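Local coordinates for protein similar to yteR (Bacilus subtilis) (Clostridium acetobutylicum, PDB 4WU0) that probably hydrolyses unsaturated rhamnogalacturonan fragments of pectin, as a glycoside hydrolase of family GH105 related to YteR, at residues Asp21-Glu26 / Leu77-Ile82; Thr53-Ile58 / Glu93-Ala98; Gly62-Tyr67 / Ile100-Gln105. One frame throughout, in Å; residues are numbered along the deposited sequence.

In the fold
The three contacts lie on the same side of the chain's centre, in the N-terminal part of a largely helical (alpha/alpha)6-barrel. Contact 1 joins the starts of helices 25-41 and 80-90; contacts 2 and 3 both dock the chain that follows helix 44-54 onto helix 93-108. Centres of contacts 2 and 3 are about 9 Å apart, and each is about 11 Å from that of contact 1. Along the chain all first segments (21-26, 53-58, 62-67) precede all second ones (77-82, 93-98, 100-105), so every pair of contacts interlaces. Trp-23 packs on Met-54, Phe-57, Ile-64 and Tyr-67, tying the three into one hydrophobic cluster.

Contact 1 of 3, residues Asp21-Glu26 / Leu77-Ile82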
loop_
_atom_site.group_PDB
_atom_site.type_symbol
_atom_site.label_atom_id
_atom_site.label_comp_id
_atom_site.label_asym_id
_atom_site.label_seq_id
_atom_site.Cartn_x
_atom_site.Cartn_y
_atom_site.Cartn_z
ATOM N N ASP A 21 -5.524 -6.263 -16.920
ATOM C CA ASP A 21 -5.607 -7.706 -17.179
ATOM C C ASP A 21 -6.246 -8.522 -16.062
ATOM O O ASP A 21 -6.563 -9.703 -16.250
ATOM C CB ASP A 21 -4.250 -8.301 -17.595
ATOM C CG ASP A 21 -3.208 -8.239 -16.517
ATOM O OD1 ASP A 21 -3.443 -7.578 -15.486
ATOM O OD2 ASP A 21 -2.113 -8.830 -16.736
ATOM N N HIS A 22 -6.480 -7.887 -14.919
ATOM C CA HIS A 22 -7.240 -8.505 -13.830
ATOM C C HIS A 22 -7.602 -7.405 -12.851
ATOM O O HIS A 22 -7.081 -6.307 -12.966
ATOM C CB HIS A 22 -6.453 -9.634 -13.144
ATOM C CG HIS A 22 -5.329 -9.169 -12.267
ATOM N ND1 HIS A 22 -4.140 -8.691 -12.769
ATOM C CD2 HIS A 22 -5.189 -9.175 -10.921
ATOM C CE1 HIS A 22 -3.336 -8.370 -11.768
ATOM N NE2 HIS A 22 -3.949 -8.657 -10.637
ATOM N N TRP A 23 -8.496 -7.678 -11.902
ATOM C CA TRP A 23 -8.863 -6.673 -10.905
ATOM C C TRP A 23 -7.769 -6.647 -9.848
ATOM O O TRP A 23 -7.890 -7.242 -8.773
ATOM C CB TRP A 23 -10.227 -7.027 -10.317
ATOM C CG TRP A 23 -10.811 -6.118 -9.288
ATOM C CD1 TRP A 23 -11.041 -6.419 -7.976
ATOM C CD2 TRP A 23 -11.309 -4.782 -9.484
ATOM N NE1 TRP A 23 -11.641 -5.351 -7.341
ATOM C CE2 TRP A 23 -11.824 -4.341 -8.245
ATOM C CE3 TRP A 23 -11.371 -3.923 -10.584
ATOM C CZ2 TRP A 23 -12.385 -3.069 -8.070
ATOM C CZ3 TRP A 23 -11.912 -2.658 -10.410
ATOM C CH2 TRP A 23 -12.419 -2.242 -9.149
ATOM N N GLY A 24 -6.671 -5.998 -10.197
ATOM C CA GLY A 24 -5.494 -5.965 -9.365
ATOM C C GLY A 24 -5.367 -4.705 -8.540
ATOM O O GLY A 24 -5.457 -3.617 -9.076
ATOM N N TYR A 25 -5.163 -4.874 -7.238
ATOM C CA TYR A 25 -5.017 -3.742 -6.317
ATOM C C TYR A 25 -3.946 -2.765 -6.748
ATOM O O TYR A 25 -4.072 -1.562 -6.498
ATOM C CB TYR A 25 -4.676 -4.241 -4.897
ATOM C CG TYR A 25 -3.334 -4.949 -4.768
ATOM C CD1 TYR A 25 -3.249 -6.327 -4.832
ATOM C CD2 TYR A 25 -2.166 -4.238 -4.565
ATOM C CE1 TYR A 25 -2.031 -6.984 -4.696
ATOM C CE2 TYR A 25 -0.929 -4.889 -4.459
ATOM C CZ TYR A 25 -0.875 -6.259 -4.511
ATOM O OH TYR A 25 0.345 -6.908 -4.378
ATOM N N GLU A 26 -2.898 -3.258 -7.405
ATOM C CA GLU A 26 -1.779 -2.397 -7.754
ATOM C C GLU A 26 -2.131 -1.466 -8.903
ATOM O O GLU A 26 -1.458 -0.468 -9.131
ATOM C CB GLU A 26 -0.512 -3.230 -8.060
ATOM C CG GLU A 26 -0.547 -4.097 -9.302
ATOM C CD GLU A 26 -1.106 -5.494 -9.082
ATOM O OE1 GLU A 26 -2.003 -5.677 -8.233
ATOM O OE2 GLU A 26 -0.637 -6.431 -9.779
ATOM N N LEU A 77 -10.659 -4.932 -2.533
ATOM C CA LEU A 77 -11.220 -3.656 -2.098
ATOM C C LEU A 77 -10.372 -2.445 -2.474
ATOM O O LEU A 77 -10.869 -1.326 -2.515
ATOM C CB LEU A 77 -11.471 -3.659 -0.588
ATOM C CG LEU A 77 -12.434 -4.753 -0.133
ATOM C CD1 LEU A 77 -12.626 -4.649 1.367
ATOM C CD2 LEU A 77 -13.784 -4.687 -0.836
ATOM N N ASN A 78 -9.090 -2.649 -2.732
ATOM C CA ASN A 78 -8.217 -1.495 -2.890
ATOM C C ASN A 78 -8.636 -0.557 -4.022
ATOM O O ASN A 78 -8.517 0.655 -3.902
ATOM C CB ASN A 78 -6.783 -1.896 -3.134
ATOM C CG ASN A 78 -5.847 -0.715 -2.939
ATOM O OD1 ASN A 78 -5.795 -0.147 -1.857
ATOM N ND2 ASN A 78 -5.163 -0.301 -3.986
ATOM N N ASN A 79 -9.104 -1.130 -5.123
ATOM C CA ASN A 79 -9.465 -0.349 -6.296
ATOM C C ASN A 79 -10.735 0.487 -6.075
ATOM O O ASN A 79 -11.068 1.330 -6.882
ATOM C CB ASN A 79 -9.597 -1.256 -7.517
ATOM C CG ASN A 79 -8.275 -1.774 -8.013
ATOM O OD1 ASN A 79 -7.205 -1.295 -7.631
ATOM N ND2 ASN A 79 -8.332 -2.758 -8.892
ATOM N N GLY A 80 -11.414 0.288 -4.949
ATOM C CA GLY A 80 -12.468 1.193 -4.572
ATOM C C GLY A 80 -11.987 2.619 -4.315
ATOM O O GLY A 80 -12.748 3.574 -4.437
ATOM N N LYS A 81 -10.734 2.783 -3.915
ATOM C CA LYS A 81 -10.213 4.116 -3.653
ATOM C C LYS A 81 -10.233 4.976 -4.908
ATOM O O LYS A 81 -10.716 6.107 -4.869
ATOM C CB LYS A 81 -8.808 4.046 -3.091
ATOM C CG LYS A 81 -8.714 3.274 -1.792
ATOM C CD LYS A 81 -7.270 2.980 -1.487
ATOM C CE LYS A 81 -7.095 2.217 -0.198
ATOM N NZ LYS A 81 -5.636 1.956 0.035
ATOM N N ILE A 82 -9.709 4.467 -6.029
ATOM C CA ILE A 82 -9.809 5.252 -7.260
ATOM C C ILE A 82 -11.263 5.480 -7.676
ATOM O O ILE A 82 -11.577 6.512 -8.275
ATOM C CB ILE A 82 -8.946 4.677 -8.410
ATOM C CG1 ILE A 82 -8.813 5.689 -9.563
ATOM C CG2 ILE A 82 -9.452 3.352 -8.898
ATOM C CD1 ILE A 82 -7.942 6.922 -9.253
#
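Trp-23 and Asn-79 pack at the point where two helices of the (alpha/alpha)6-barrel begin, the glycoside hydrolase fold of this family. Gly-24 is the N-cap of helix 25-41, and a type I turn from Leu-77 to Gly-80 leads into helix 80-90. The contact illustrates how asparagines can join two helix starts through backbone oxygens. Its dense part is the indole face. The CB of Asn-79 sits over the six-membered ring of Trp-23, 3.7 Å from the centroid, in a CH-pi contact, while its amide stands nearly upright on the indole, the planes 88° apart and ND2 nearest the face. With CG anti to the backbone N (chi1 -179°), the indole of Trp-23 extends to meet that side chain. Asn-79 ND2 donates to Gly-24 O over 3.0 Å, approaching from above the carbonyl plane, while its OD1 takes a weak bond from Gly-28 N. Both bonds are consistent with this orientation of the amide. Trp-23 NE1 is bonded to His-76 O, and Phe-57 meets the indole edge-to-face, so several partners fix the ring.

Beside this packing Asn-78 makes a smaller apolar contact, its CB 3.6 Å from Tyr-25 CB; the ring of Tyr-25, a partly exposed residue, turns from segment 77-82. On the opposite end of segment 21-26 the packing gives way to solvent: Asp-21 and His-22 are exposed and touch nothing of 77-82, although His-22 ND1 donates to Asp-21 OD1. Lys-81 NZ, also bonded to Tyr-133 O, reaches the second asparagine. Asn-78 OD1 accepts from Lys-81 NZ at 2.8 Å, in the carbonyl plane, and Asn-78 ND2 donates to Tyr-25 O at 3.0 Å.

Contact 2 of 3, residues Thr53-Ile58 / Glu93-Ala98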
loop_
_atom_site.group_PDB
_atom_site.type_symbol
_atom_site.label_atom_id
_atom_site.label_comp_id
_atom_site.label_asym_id
_atom_site.label_seq_id
_atom_site.Cartn_x
_atom_site.Cartn_y
_atom_site.Cartn_z
ATOM N N THR A 53 -8.833 3.439 -18.289
ATOM C CA THR A 53 -8.335 2.234 -17.622
ATOM C C THR A 53 -9.484 1.556 -16.837
ATOM O O THR A 53 -9.714 0.343 -16.951
ATOM C CB THR A 53 -7.160 2.573 -16.684
ATOM O OG1 THR A 53 -6.083 3.124 -17.457
ATOM C CG2 THR A 53 -6.667 1.323 -15.932
ATOM N N MET A 54 -10.228 2.341 -16.079
ATOM C CA MET A 54 -11.272 1.746 -15.243
ATOM C C MET A 54 -12.475 1.294 -16.046
ATOM O O MET A 54 -13.255 0.485 -15.562
ATOM C CB MET A 54 -11.689 2.685 -14.124
ATOM C CG MET A 54 -10.597 2.932 -13.098
ATOM S SD MET A 54 -9.918 1.443 -12.356
ATOM C CE MET A 54 -11.347 0.859 -11.519
ATOM N N ASP A 55 -12.615 1.780 -17.279
ATOM C CA ASP A 55 -13.690 1.319 -18.150
ATOM C C ASP A 55 -13.590 -0.168 -18.471
ATOM O O ASP A 55 -14.585 -0.807 -18.839
ATOM C CB ASP A 55 -13.751 2.142 -19.441
ATOM C CG ASP A 55 -14.517 3.460 -19.275
ATOM O OD1 ASP A 55 -15.319 3.605 -18.328
ATOM O OD2 ASP A 55 -14.331 4.359 -20.120
ATOM N N THR A 56 -12.393 -0.734 -18.361
ATOM C CA THR A 56 -12.228 -2.179 -18.488
ATOM C C THR A 56 -13.044 -2.912 -17.435
ATOM O O THR A 56 -13.591 -3.997 -17.706
ATOM C CB THR A 56 -10.748 -2.580 -18.314
ATOM O OG1 THR A 56 -10.029 -2.241 -19.498
ATOM C CG2 THR A 56 -10.594 -4.082 -18.080
ATOM N N PHE A 57 -13.091 -2.333 -16.243
ATOM C CA PHE A 57 -13.635 -3.034 -15.076
ATOM C C PHE A 57 -15.068 -2.666 -14.750
ATOM O O PHE A 57 -15.828 -3.511 -14.295
ATOM C CB PHE A 57 -12.767 -2.738 -13.848
ATOM C CG PHE A 57 -11.338 -3.154 -14.021
ATOM C CD1 PHE A 57 -11.006 -4.491 -14.114
ATOM C CD2 PHE A 57 -10.332 -2.208 -14.100
ATOM C CE1 PHE A 57 -9.678 -4.894 -14.298
ATOM C CE2 PHE A 57 -8.996 -2.592 -14.268
ATOM C CZ PHE A 57 -8.672 -3.940 -14.365
ATOM N N ILE A 58 -15.422 -1.398 -14.913
ATOM C CA ILE A 58 -16.711 -0.927 -14.406
ATOM C C ILE A 58 -17.767 -0.878 -15.495
ATOM O O ILE A 58 -17.754 -0.001 -16.373
ATOM C CB ILE A 58 -16.604 0.454 -13.746
ATOM C CG1 ILE A 58 -15.396 0.522 -12.802
ATOM C CG2 ILE A 58 -17.864 0.774 -12.979
ATOM C CD1 ILE A 58 -15.374 -0.573 -11.730
ATOM N N GLU A 93 -22.860 7.665 -12.113
ATOM C CA GLU A 93 -23.523 6.738 -11.206
ATOM C C GLU A 93 -22.878 5.346 -11.179
ATOM O O GLU A 93 -22.902 4.680 -10.145
ATOM C CB GLU A 93 -25.016 6.643 -11.558
ATOM C CG GLU A 93 -25.869 5.852 -10.549
ATOM C CD GLU A 93 -25.830 6.417 -9.123
ATOM O OE1 GLU A 93 -25.360 7.560 -8.920
ATOM O OE2 GLU A 93 -26.276 5.698 -8.198
ATOM N N LYS A 94 -22.290 4.903 -12.291
ATOM C CA LYS A 94 -21.768 3.546 -12.330
ATOM C C LYS A 94 -20.649 3.378 -11.306
ATOM O O LYS A 94 -20.452 2.293 -10.771
ATOM C CB LYS A 94 -21.300 3.144 -13.740
ATOM C CG LYS A 94 -19.988 3.762 -14.234
ATOM C CD LYS A 94 -19.691 3.200 -15.622
ATOM C CE LYS A 94 -18.247 3.413 -16.069
ATOM N NZ LYS A 94 -17.932 2.610 -17.309
ATOM N N TYR A 95 -19.921 4.456 -11.015
ATOM C CA TYR A 95 -18.849 4.367 -10.039
ATOM C C TYR A 95 -19.436 4.190 -8.638
ATOM O O TYR A 95 -18.920 3.429 -7.826
ATOM C CB TYR A 95 -17.968 5.620 -10.073
ATOM C CG TYR A 95 -17.257 5.845 -11.384
ATOM C CD1 TYR A 95 -16.572 4.814 -12.016
ATOM C CD2 TYR A 95 -17.273 7.085 -11.993
ATOM C CE1 TYR A 95 -15.924 5.019 -13.208
ATOM C CE2 TYR A 95 -16.619 7.304 -13.185
ATOM C CZ TYR A 95 -15.949 6.273 -13.794
ATOM O OH TYR A 95 -15.303 6.508 -14.999
ATOM N N ARG A 96 -20.495 4.927 -8.348
ATOM C CA ARG A 96 -21.155 4.806 -7.059
ATOM C C ARG A 96 -21.750 3.410 -6.891
ATOM O O ARG A 96 -21.649 2.816 -5.809
ATOM C CB ARG A 96 -22.236 5.863 -6.901
ATOM C CG ARG A 96 -22.967 5.811 -5.582
ATOM C CD ARG A 96 -22.094 6.247 -4.435
ATOM N NE ARG A 96 -22.813 6.133 -3.163
ATOM C CZ ARG A 96 -22.571 5.226 -2.216
ATOM N NH1 ARG A 96 -21.604 4.327 -2.360
ATOM N NH2 ARG A 96 -23.310 5.222 -1.112
ATOM N N LYS A 97 -22.339 2.858 -7.953
ATOM C CA LYS A 97 -22.925 1.519 -7.847
ATOM C C LYS A 97 -21.839 0.475 -7.617
ATOM O O LYS A 97 -22.028 -0.457 -6.854
ATOM C CB LYS A 97 -23.742 1.167 -9.091
ATOM C CG LYS A 97 -25.036 1.939 -9.213
ATOM C CD LYS A 97 -25.716 1.615 -10.534
ATOM C CE LYS A 97 -27.057 2.306 -10.670
ATOM N NZ LYS A 97 -27.509 2.238 -12.080
ATOM N N ALA A 98 -20.706 0.639 -8.288
ATOM C CA ALA A 98 -19.561 -0.247 -8.088
ATOM C C ALA A 98 -19.050 -0.165 -6.651
ATOM O O ALA A 98 -18.709 -1.177 -6.031
ATOM C CB ALA A 98 -18.441 0.093 -9.097
HETATM O O HOH W 1 -14.140 4.388 -16.038
#
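Ile-58 and Ala-98 mark the nearest backbone approach, 7.0 Å between their CA atoms, where the chain leaving helix 44-54 passes the first turns of helix 93-108, and Met-54 O accepts from both Phe-57 N and Ile-58 N. That spacing leaves room for side chains between the backbones, and Ile-58 and Lys-94 carry the contact. Ile-58 reaches the helix with its CG2 branch, which lies 4.0 Å from Ala-98 CB and a little farther from Tyr-95 CD1; its CD1 also approaches the alanine methyl.

Lys-94 shows how a long side chain can serve two purposes at once. Its CG lies between the backbone N and carbonyl carbon (chi1 74°), and beyond it the chain runs extended across the isoleucine, so that the methylenes pack on Ile-58 CG2 while the ammonium arrives at the far segment. There it holds two oxygens. Lys-94 NZ donates to Ile-58 O at 2.8 Å, with a C=O...N angle of 154°, and to Asp-55 OD1 at 3.0 Å as a salt bridge, meeting that oxygen from above the carboxylate plane. The positive charge probably offsets that of the carboxylate, and the same NZ satisfies the backbone oxygen of Ile-58, where the chain has left the helix. Water 1 widens the network: it donates to Asp-55 OD1 over 2.7 Å and accepts from Tyr-95 OH over 2.6 Å, lying in the plane of the phenol ring at its edge. Asp-55 is the exposed border of the contact, whereas Ile-58, Tyr-95 and Ala-98 are buried. Met-54 and Tyr-95 both pack on helix 80-90, which lies between the two segments in the chain, an arrangement in keeping with neighbouring helices of an (alpha/alpha)6-barrel.

Contact 3 of 3, residues Gly62-Tyr67 / Ile100-Gln105; sequences GTINGY and INLRKQ
Tyr-67 holds its ring CG anti to the backbone N (chi1 173°), and the ring thereby extends to helix 93-108, where Leu-102 and Gln-105 receive it. Gln-105 starts the same way (chi1 -173°) and stays extended beyond CG, which carries its amide to the phenol hydroxyl. The two flat groups are almost coplanar, 14° apart, and Tyr-67 OH donates to Gln-105 OE1 over 2.7 Å, on a lone pair in the carbonyl plane. The oxygen lies at the edge of the ring. The other end of the amide, NE2, is bonded to His-109 ND1, so the glutamine is held in its orientation from both ends.

One face of the Tyr-67 ring is taken by Leu-102, whose CD2 methyl stands 3.8 Å from the ring centroid, 18° off the normal, a CH-pi contact. Leu-102 CD2 also touches Ile-64 CD1 at 3.8 Å, so a single branch of the leucine is shared between ring and aliphatic chain. Trp-23 also meets Tyr-67 and Ile-64, joining this packing to the buried interior.

Toward the start of the helical segment the contact becomes polar. Asn-101 ND2 reaches Gly-62 O at 3.0 Å; the bond is bent, 130° at the hydrogen, and the donor sits above the carbonyl plane. Thr-63 points away and bonds instead to Asp-61. The type II turn from Ile-64 to Tyr-67, with Gly-66 in its third position, brings the isoleucine and tyrosine to the same leucine: a loop between successive helices packed against a helix of the (alpha/alpha)6-barrel.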
loop_
_atom_site.group_PDB
_atom_site.type_symbol
_atom_site.label_atom_id
_atom_site.label_comp_id
_atom_site.label_asym_id
_atom_site.label_seq_id
_atom_site.Cartn_x
_atom_site.Cartn_y
_atom_site.Cartn_z
ATOM N N GLY A 62 -22.712 -0.974 -12.921
ATOM C CA GLY A 62 -21.962 -0.965 -11.680
ATOM C C GLY A 62 -21.308 -2.269 -11.273
ATOM O O GLY A 62 -20.550 -2.295 -10.297
ATOM N N THR A 63 -21.557 -3.355 -12.005
ATOM C CA THR A 63 -20.840 -4.599 -11.729
ATOM C C THR A 63 -19.384 -4.468 -12.180
ATOM O O THR A 63 -19.066 -3.645 -13.050
ATOM C CB THR A 63 -21.514 -5.786 -12.409
ATOM O OG1 THR A 63 -21.573 -5.535 -13.814
ATOM C CG2 THR A 63 -22.923 -5.979 -11.847
ATOM N N ILE A 64 -18.507 -5.274 -11.586
ATOM C CA ILE A 64 -17.068 -5.143 -11.775
ATOM C C ILE A 64 -16.507 -6.417 -12.399
ATOM O O ILE A 64 -16.600 -7.513 -11.847
ATOM C CB ILE A 64 -16.365 -4.832 -10.442
ATOM C CG1 ILE A 64 -17.068 -3.650 -9.764
ATOM C CG2 ILE A 64 -14.899 -4.581 -10.677
ATOM C CD1 ILE A 64 -16.582 -3.363 -8.352
ATOM N N ASN A 65 -15.933 -6.272 -13.575
ATOM C CA ASN A 65 -15.327 -7.403 -14.257
ATOM C C ASN A 65 -14.079 -7.863 -13.529
ATOM O O ASN A 65 -13.201 -7.057 -13.263
ATOM C CB ASN A 65 -14.991 -7.014 -15.686
ATOM C CG ASN A 65 -16.220 -6.578 -16.463
ATOM O OD1 ASN A 65 -17.246 -7.277 -16.474
ATOM N ND2 ASN A 65 -16.121 -5.422 -17.131
ATOM N N GLY A 66 -14.022 -9.154 -13.197
ATOM C CA GLY A 66 -12.862 -9.709 -12.519
ATOM C C GLY A 66 -12.959 -9.688 -11.003
ATOM O O GLY A 66 -12.039 -10.113 -10.314
ATOM N N TYR A 67 -14.087 -9.212 -10.496
ATOM C CA TYR A 67 -14.354 -9.157 -9.060
ATOM C C TYR A 67 -15.404 -10.183 -8.695
ATOM O O TYR A 67 -16.412 -10.289 -9.379
ATOM C CB TYR A 67 -14.864 -7.772 -8.706
ATOM C CG TYR A 67 -15.342 -7.644 -7.278
ATOM C CD1 TYR A 67 -14.458 -7.787 -6.219
ATOM C CD2 TYR A 67 -16.672 -7.391 -6.994
ATOM C CE1 TYR A 67 -14.884 -7.663 -4.912
ATOM C CE2 TYR A 67 -17.118 -7.269 -5.694
ATOM C CZ TYR A 67 -16.223 -7.404 -4.648
ATOM O OH TYR A 67 -16.684 -7.292 -3.351
ATOM N N ILE A 100 -20.882 0.608 -4.027
ATOM C CA ILE A 100 -21.868 -0.079 -3.202
ATOM C C ILE A 100 -21.579 -1.578 -3.229
ATOM O O ILE A 100 -21.664 -2.255 -2.203
ATOM C CB ILE A 100 -23.300 0.212 -3.689
ATOM C CG1 ILE A 100 -23.675 1.641 -3.307
ATOM C CG2 ILE A 100 -24.301 -0.782 -3.100
ATOM C CD1 ILE A 100 -24.810 2.212 -4.138
ATOM N N ASN A 101 -21.220 -2.100 -4.397
ATOM C CA ASN A 101 -20.930 -3.525 -4.513
ATOM C C ASN A 101 -19.705 -3.916 -3.692
ATOM O O ASN A 101 -19.707 -4.949 -3.029
ATOM C CB ASN A 101 -20.765 -3.942 -5.987
ATOM C CG ASN A 101 -22.072 -3.894 -6.758
ATOM O OD1 ASN A 101 -23.154 -4.105 -6.192
ATOM N ND2 ASN A 101 -21.986 -3.607 -8.060
ATOM N N LEU A 102 -18.656 -3.092 -3.708
ATOM C CA LEU A 102 -17.486 -3.386 -2.908
ATOM C C LEU A 102 -17.794 -3.277 -1.424
ATOM O O LEU A 102 -17.352 -4.106 -0.636
ATOM C CB LEU A 102 -16.339 -2.427 -3.255
ATOM C CG LEU A 102 -15.772 -2.589 -4.666
ATOM C CD1 LEU A 102 -14.791 -1.448 -4.943
ATOM C CD2 LEU A 102 -15.080 -3.945 -4.866
ATOM N N ARG A 103 -18.558 -2.261 -1.034
ATOM C CA ARG A 103 -18.890 -2.069 0.368
ATOM C C ARG A 103 -19.655 -3.266 0.932
ATOM O O ARG A 103 -19.522 -3.596 2.117
ATOM C CB ARG A 103 -19.680 -0.769 0.545
ATOM C CG ARG A 103 -20.256 -0.556 1.931
ATOM C CD ARG A 103 -19.189 -0.403 2.983
ATOM N NE ARG A 103 -19.774 -0.160 4.292
ATOM C CZ ARG A 103 -20.285 -1.112 5.069
ATOM N NH1 ARG A 103 -20.276 -2.385 4.669
ATOM N NH2 ARG A 103 -20.788 -0.807 6.254
ATOM N N LYS A 104 -20.470 -3.907 0.093
ATOM C CA LYS A 104 -21.222 -5.087 0.521
ATOM C C LYS A 104 -20.288 -6.227 0.977
ATOM O O LYS A 104 -20.658 -7.023 1.817
ATOM C CB LYS A 104 -22.182 -5.543 -0.588
ATOM C CG LYS A 104 -22.999 -6.784 -0.278
ATOM C CD LYS A 104 -23.804 -6.601 0.980
ATOM C CE LYS A 104 -24.753 -7.763 1.245
ATOM N NZ LYS A 104 -25.223 -7.743 2.654
ATOM N N GLN A 105 -19.077 -6.300 0.444
ATOM C CA GLN A 105 -18.131 -7.325 0.893
ATOM C C GLN A 105 -17.813 -7.190 2.385
ATOM O O GLN A 105 -17.650 -8.171 3.094
ATOM C CB GLN A 105 -16.832 -7.243 0.092
ATOM C CG GLN A 105 -15.881 -8.385 0.398
ATOM C CD GLN A 105 -14.642 -8.384 -0.481
ATOM O OE1 GLN A 105 -14.705 -8.121 -1.681
ATOM N NE2 GLN A 105 -13.500 -8.702 0.129
#